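Local coordinates for Pyrsv_gp04 (Pyrobaculum spherical virus, PDB 2VXZ), which is of unknown function but is probably a DNA-binding regulator of viral transcription, built round a winged helix-turn-helix, at residues 24-29 with 117-122; 53-58 with 67-72. One frame throughout, in Å; residues are numbered along the deposited sequence. Where two conformers were deposited one is given.

Interaction 1. Residues 24-29 with 117-122; sequences CKTTSL and IIPIAH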
loop_
_atom_site.group_PDB
_atom_site.type_symbol
_atom_site.label_atom_id
_atom_site.label_comp_id
_atom_site.label_asym_id
_atom_site.label_seq_id
_atom_site.Cartn_x
_atom_site.Cartn_y
_atom_site.Cartn_z
ATOM N N CYS A 24 -7.879 -1.283 -2.775
ATOM C CA CYS A 24 -7.533 -1.041 -1.376
ATOM C C CYS A 24 -6.696 0.212 -1.233
ATOM O O CYS A 24 -5.913 0.549 -2.108
ATOM C CB CYS A 24 -6.747 -2.203 -0.789
ATOM S SG CYS A 24 -7.274 -3.777 -1.393
ATOM N N LYS A 25 -6.861 0.886 -0.104
ATOM C CA LYS A 25 -6.133 2.106 0.162
ATOM C C LYS A 25 -5.760 2.162 1.615
ATOM O O LYS A 25 -6.465 1.611 2.461
ATOM C CB LYS A 25 -6.999 3.310 -0.198
ATOM C CG LYS A 25 -7.405 3.299 -1.660
ATOM C CD LYS A 25 -8.158 4.537 -2.062
ATOM C CE LYS A 25 -8.153 4.714 -3.568
ATOM N NZ LYS A 25 -8.612 3.501 -4.299
ATOM N N THR A 26 -4.659 2.842 1.911
ATOM C CA THR A 26 -4.299 3.110 3.297
ATOM C C THR A 26 -5.220 4.184 3.869
ATOM O O THR A 26 -5.751 5.009 3.131
ATOM C CB THR A 26 -2.859 3.598 3.433
ATOM O OG1 THR A 26 -2.724 4.904 2.842
ATOM C CG2 THR A 26 -1.905 2.614 2.761
ATOM N N THR A 27 -5.388 4.171 5.187
ATOM C CA THR A 27 -6.100 5.231 5.880
ATOM C C THR A 27 -5.499 6.602 5.550
ATOM O O THR A 27 -6.237 7.574 5.374
ATOM C CB THR A 27 -6.116 4.981 7.408
ATOM O OG1 THR A 27 -6.696 3.694 7.659
ATOM C CG2 THR A 27 -6.923 6.053 8.130
ATOM N N SER A 28 -4.171 6.694 5.437
ATOM C CA SER A 28 -3.553 7.974 5.078
ATOM C C SER A 28 -4.021 8.505 3.725
ATOM O O SER A 28 -4.247 9.704 3.581
ATOM C CB SER A 28 -2.023 7.908 5.112
ATOM O OG SER A 28 -1.551 6.861 4.299
ATOM N N LEU A 29 -4.177 7.623 2.743
ATOM C CA LEU A 29 -4.642 8.061 1.435
ATOM C C LEU A 29 -6.106 8.473 1.507
ATOM O O LEU A 29 -6.493 9.506 0.944
ATOM C CB LEU A 29 -4.448 6.977 0.383
ATOM C CG LEU A 29 -4.828 7.363 -1.046
ATOM C CD1 LEU A 29 -4.118 8.638 -1.513
ATOM C CD2 LEU A 29 -4.538 6.205 -2.006
ATOM N N ILE A 117 -2.733 3.800 -3.916
ATOM C CA ILE A 117 -2.813 2.936 -2.729
ATOM C C ILE A 117 -2.368 3.668 -1.451
ATOM O O ILE A 117 -2.964 3.512 -0.388
ATOM C CB ILE A 117 -1.888 1.687 -2.883
ATOM C CG1 ILE A 117 -2.219 0.894 -4.152
ATOM C CG2 ILE A 117 -1.974 0.769 -1.632
ATOM C CD1 ILE A 117 -1.178 -0.184 -4.520
ATOM N N ILE A 118 -1.286 4.430 -1.567
ATOM C CA ILE A 118 -0.603 5.005 -0.420
ATOM C C ILE A 118 0.134 6.249 -0.894
ATOM O O ILE A 118 0.551 6.305 -2.049
ATOM C CB ILE A 118 0.399 3.989 0.185
ATOM C CG1 ILE A 118 1.006 4.517 1.490
ATOM C CG2 ILE A 118 1.496 3.645 -0.834
ATOM C CD1 ILE A 118 1.646 3.424 2.339
ATOM N N PRO A 119 0.230 7.283 -0.046
ATOM C CA PRO A 119 1.118 8.391 -0.404
ATOM C C PRO A 119 2.552 7.906 -0.637
ATOM O O PRO A 119 3.119 7.221 0.224
ATOM C CB PRO A 119 1.026 9.307 0.817
ATOM C CG PRO A 119 -0.360 9.050 1.344
ATOM C CD PRO A 119 -0.483 7.558 1.216
ATOM N N ILE A 120 3.092 8.193 -1.823
ATOM C CA ILE A 120 4.384 7.644 -2.247
ATOM C C ILE A 120 5.393 8.709 -2.725
ATOM O O ILE A 120 6.569 8.394 -2.915
ATOM C CB ILE A 120 4.149 6.580 -3.380
ATOM C CG1 ILE A 120 5.304 5.577 -3.507
ATOM C CG2 ILE A 120 3.873 7.261 -4.707
ATOM C CD1 ILE A 120 5.055 4.250 -2.856
ATOM N N ALA A 121 4.958 9.960 -2.893
ATOM C CA ALA A 121 5.783 10.981 -3.558
ATOM C C ALA A 121 7.144 11.171 -2.896
ATOM O O ALA A 121 8.151 11.340 -3.583
ATOM C CB ALA A 121 5.047 12.322 -3.612
ATOM N N HIS A 122 7.148 11.143 -1.565
ATOM C CA HIS A 122 8.332 11.464 -0.776
ATOM C C HIS A 122 8.870 10.216 -0.089
ATOM O O HIS A 122 8.106 9.340 0.314
ATOM C CB HIS A 122 7.980 12.549 0.249
ATOM C CG HIS A 122 7.513 13.826 -0.376
ATOM N ND1 HIS A 122 8.331 14.603 -1.161
ATOM C CD2 HIS A 122 6.310 14.444 -0.360
ATOM C CE1 HIS A 122 7.657 15.653 -1.590
ATOM N NE2 HIS A 122 6.428 15.580 -1.121
#

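Interaction 2. Residues 53-58 with 67-72; sequences RVTRVA and LSMDQY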
loop_
_atom_site.group_PDB
_atom_site.type_symbol
_atom_site.label_atom_id
_atom_site.label_comp_id
_atom_site.label_asym_id
_atom_site.label_seq_id
_atom_site.Cartn_x
_atom_site.Cartn_y
_atom_site.Cartn_z
ATOM N N ARG A 53 -18.462 -4.118 5.967
ATOM C CA ARG A 53 -18.265 -3.521 4.626
ATOM C C ARG A 53 -16.808 -3.365 4.213
ATOM O O ARG A 53 -16.512 -3.254 3.021
ATOM C CB ARG A 53 -18.927 -2.143 4.544
ATOM C CG ARG A 53 -20.429 -2.116 4.793
ATOM C CD ARG A 53 -21.215 -2.970 3.797
ATOM N NE ARG A 53 -21.043 -2.579 2.392
ATOM C CZ ARG A 53 -21.847 -1.754 1.710
ATOM N NH1 ARG A 53 -22.889 -1.172 2.291
ATOM N NH2 ARG A 53 -21.603 -1.500 0.428
ATOM N N VAL A 54 -15.901 -3.324 5.179
ATOM C CA VAL A 54 -14.477 -3.306 4.875
ATOM C C VAL A 54 -13.730 -4.245 5.796
ATOM O O VAL A 54 -14.261 -4.681 6.830
ATOM C CB VAL A 54 -13.848 -1.899 5.016
ATOM C CG1 VAL A 54 -14.555 -0.891 4.134
ATOM C CG2 VAL A 54 -13.850 -1.455 6.488
ATOM N N THR A 55 -12.496 -4.547 5.404
ATOM C CA THR A 55 -11.558 -5.302 6.216
ATOM C C THR A 55 -10.277 -4.487 6.334
ATOM O O THR A 55 -9.856 -3.858 5.367
ATOM C CB THR A 55 -11.184 -6.656 5.551
ATOM O OG1 THR A 55 -12.369 -7.335 5.121
ATOM C CG2 THR A 55 -10.426 -7.528 6.529
ATOM N N ARG A 56 -9.654 -4.506 7.508
ATOM C CA ARG A 56 -8.351 -3.871 7.692
ATOM C C ARG A 56 -7.293 -4.944 7.682
ATOM O O ARG A 56 -7.362 -5.881 8.463
ATOM C CB ARG A 56 -8.279 -3.120 9.020
ATOM C CG ARG A 56 -9.184 -1.922 9.099
ATOM C CD ARG A 56 -9.087 -1.256 10.466
ATOM N NE ARG A 56 -7.896 -0.417 10.575
ATOM C CZ ARG A 56 -6.843 -0.654 11.357
ATOM N NH1 ARG A 56 -6.775 -1.725 12.133
ATOM N NH2 ARG A 56 -5.834 0.206 11.353
ATOM N N VAL A 57 -6.322 -4.807 6.789
ATOM C CA VAL A 57 -5.229 -5.748 6.694
ATOM C C VAL A 57 -3.932 -5.046 7.046
ATOM O O VAL A 57 -3.570 -4.037 6.434
ATOM C CB VAL A 57 -5.147 -6.351 5.285
ATOM C CG1 VAL A 57 -3.996 -7.342 5.192
ATOM C CG2 VAL A 57 -6.462 -7.024 4.945
ATOM N N ALA A 58 -3.239 -5.576 8.050
ATOM C CA ALA A 58 -1.954 -5.040 8.457
ATOM C C ALA A 58 -0.945 -5.295 7.348
ATOM O O ALA A 58 -0.850 -6.404 6.831
ATOM C CB ALA A 58 -1.491 -5.686 9.762
ATOM N N LEU A 67 -12.326 -3.701 0.618
ATOM C CA LEU A 67 -13.731 -4.135 0.596
ATOM C C LEU A 67 -13.870 -5.631 0.885
ATOM O O LEU A 67 -14.924 -6.095 1.309
ATOM C CB LEU A 67 -14.380 -3.844 -0.761
ATOM C CG LEU A 67 -14.471 -2.383 -1.202
ATOM C CD1 LEU A 67 -15.093 -2.321 -2.595
ATOM C CD2 LEU A 67 -15.264 -1.547 -0.188
ATOM N N SER A 68 -12.810 -6.385 0.629
ATOM C CA SER A 68 -12.809 -7.823 0.847
ATOM C C SER A 68 -11.381 -8.337 0.831
ATOM O O SER A 68 -10.472 -7.642 0.367
ATOM C CB SER A 68 -13.598 -8.523 -0.255
ATOM O OG SER A 68 -12.946 -8.401 -1.503
HETATM N N MSE A 69 -11.187 -9.556 1.327
HETATM C CA MSE A 69 -9.886 -10.192 1.241
HETATM C C MSE A 69 -9.545 -10.544 -0.197
HETATM O O MSE A 69 -8.385 -10.509 -0.557
HETATM C CB MSE A 69 -9.781 -11.410 2.165
HETATM C CG MSE A 69 -9.718 -11.022 3.640
HETATM SE SE MSE A 69 -8.243 -9.813 4.071
HETATM C CE MSE A 69 -6.783 -11.068 3.847
ATOM N N ASP A 70 -10.544 -10.840 -1.027
ATOM C CA ASP A 70 -10.299 -10.971 -2.467
ATOM C C ASP A 70 -9.716 -9.695 -3.065
ATOM O O ASP A 70 -8.819 -9.761 -3.902
ATOM C CB ASP A 70 -11.577 -11.301 -3.226
ATOM C CG ASP A 70 -11.899 -12.773 -3.214
ATOM O OD1 ASP A 70 -11.210 -13.558 -2.520
ATOM O OD2 ASP A 70 -12.846 -13.148 -3.932
ATOM N N GLN A 71 -10.237 -8.538 -2.654
ATOM C CA GLN A 71 -9.730 -7.274 -3.183
ATOM C C GLN A 71 -8.285 -7.072 -2.728
ATOM O O GLN A 71 -7.452 -6.544 -3.484
ATOM C CB GLN A 71 -10.586 -6.083 -2.743
ATOM C CG GLN A 71 -10.255 -4.818 -3.520
ATOM C CD GLN A 71 -10.924 -3.577 -2.962
ATOM O OE1 GLN A 71 -10.895 -3.325 -1.756
ATOM N NE2 GLN A 71 -11.525 -2.790 -3.846
ATOM N N TYR A 72 -7.998 -7.484 -1.490
ATOM C CA TYR A 72 -6.636 -7.433 -0.962
ATOM C C TYR A 72 -5.710 -8.290 -1.800
ATOM O O TYR A 72 -4.652 -7.831 -2.188
ATOM C CB TYR A 72 -6.564 -7.859 0.511
ATOM C CG TYR A 72 -5.144 -8.003 1.018
ATOM C CD1 TYR A 72 -4.372 -6.881 1.288
ATOM C CD2 TYR A 72 -4.563 -9.261 1.201
ATOM C CE1 TYR A 72 -3.067 -6.995 1.746
ATOM C CE2 TYR A 72 -3.248 -9.385 1.661
ATOM C CZ TYR A 72 -2.509 -8.236 1.930
ATOM O OH TYR A 72 -1.200 -8.313 2.370
#

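Interaction 1. Residues 24-29 with 117-122
The short first strand of a winged helix-turn-helix, where it turns into helix 27-34, meets the irregular chain between helices 108-115 and 125-139. One hydrogen bond crosses this junction: Thr26 N donates to Ile117 O at 2.9 Å. The same carbonyl oxygen also receives a CA-H...O approach from Lys25 CA at 3.5 Å.

Thr26, the N-cap residue of the helix, splits its side chain between two tasks. With chi1 at 68°, OG1 sits between the backbone N and the carbonyl carbon and pairs with Ser28 OG at 2.7 Å, while CG2 is left beside the backbone N and lies against Ile118, whose CB, CG1 and CD1 are all 3.7 Å from Thr26 CG2. Ser28 OG in turn rests 3.3 Å from Pro119 CD, a van der Waals contact at the border of the interface. From the next helical residue, Leu29 CD2 presses on the linking peptide itself, 3.4 Å from Ile117 C, and Leu29 CB backs onto Pro119 CD. Ile117 sends its own side chain the other way, against Leu75 and Met79 of helix 69-89.

A single backbone bond thus satisfies a buried N-H and a buried carbonyl together, and Thr26 CG2 and the Leu29 side chain, packed against the Ile117 oxygen, should help keep water from it.

Interaction 2. Residues 53-58 with 67-72
The Tyr72 ring carries Val57 on one face. Val57 CG1 stands 3.8 Å from the ring centroid and 20° off its normal, a CH-pi contact, displaced toward the CE1 rim, where the nearest approach is 3.6 Å. This methyl lies anti to the backbone N (chi1 -180°), and that rotation hands the second methyl, CG2, to the selenium of Met69, a selenomethionine in this model. Val57 CG2 and Met69 SE approach to 3.4 Å, a tight fit; the Met69 chain reaches it by bending at both chi2 and chi3. Thr55 CG2 touches the same Met69 SE at 4.0 Å, its side chain crossing that of Met69 at about a right angle.

No hydrogen bond spans the two segments; Ser68 and Gln71 use theirs at the start of the helix. Ser68 is the N-cap, its OG accepting from Gln71 N at 2.9 Å. Gln71 OE1 then reaches back to Leu67 N at 2.8 Å, a straight bond although the donor lies above the carbonyl plane, and Gln71 NE2 binds Leu20 O.

Strand 55-59 pairs through Thr55 and Val57 with strand 62-66, and helix 69-89 folds back across the hairpin, Tyr72 also touching Leu64 and Cys66. Beyond the strand's start, Val54 and Leu67 converge on Leu20 of helix 7-20, with Val54 also reaching Leu48 of helix 38-50.

Overall arrangement
From the N terminus the chain runs through helix 7-20 and strand 25-26 into the helix-turn-helix, then the hairpin of strands 55-59 and 62-66, the wing. Interaction 2 closes the short loop round that hairpin, bringing the start of the long helix 69-89 back over the strand. Interaction 1 closes a much longer loop, 87 residues between its ends, and interaction 2 is nested inside it. Their centres are about 15 Å apart and both contacts reach the same three-stranded sheet. They come together round Cys24, disulfide-bonded to Cys66; in one of two conformers the Cys24 sulfur packs beside Gln71 and Tyr72. Together they tie the N-terminal winged helix to both the long helix and the C-terminal helices.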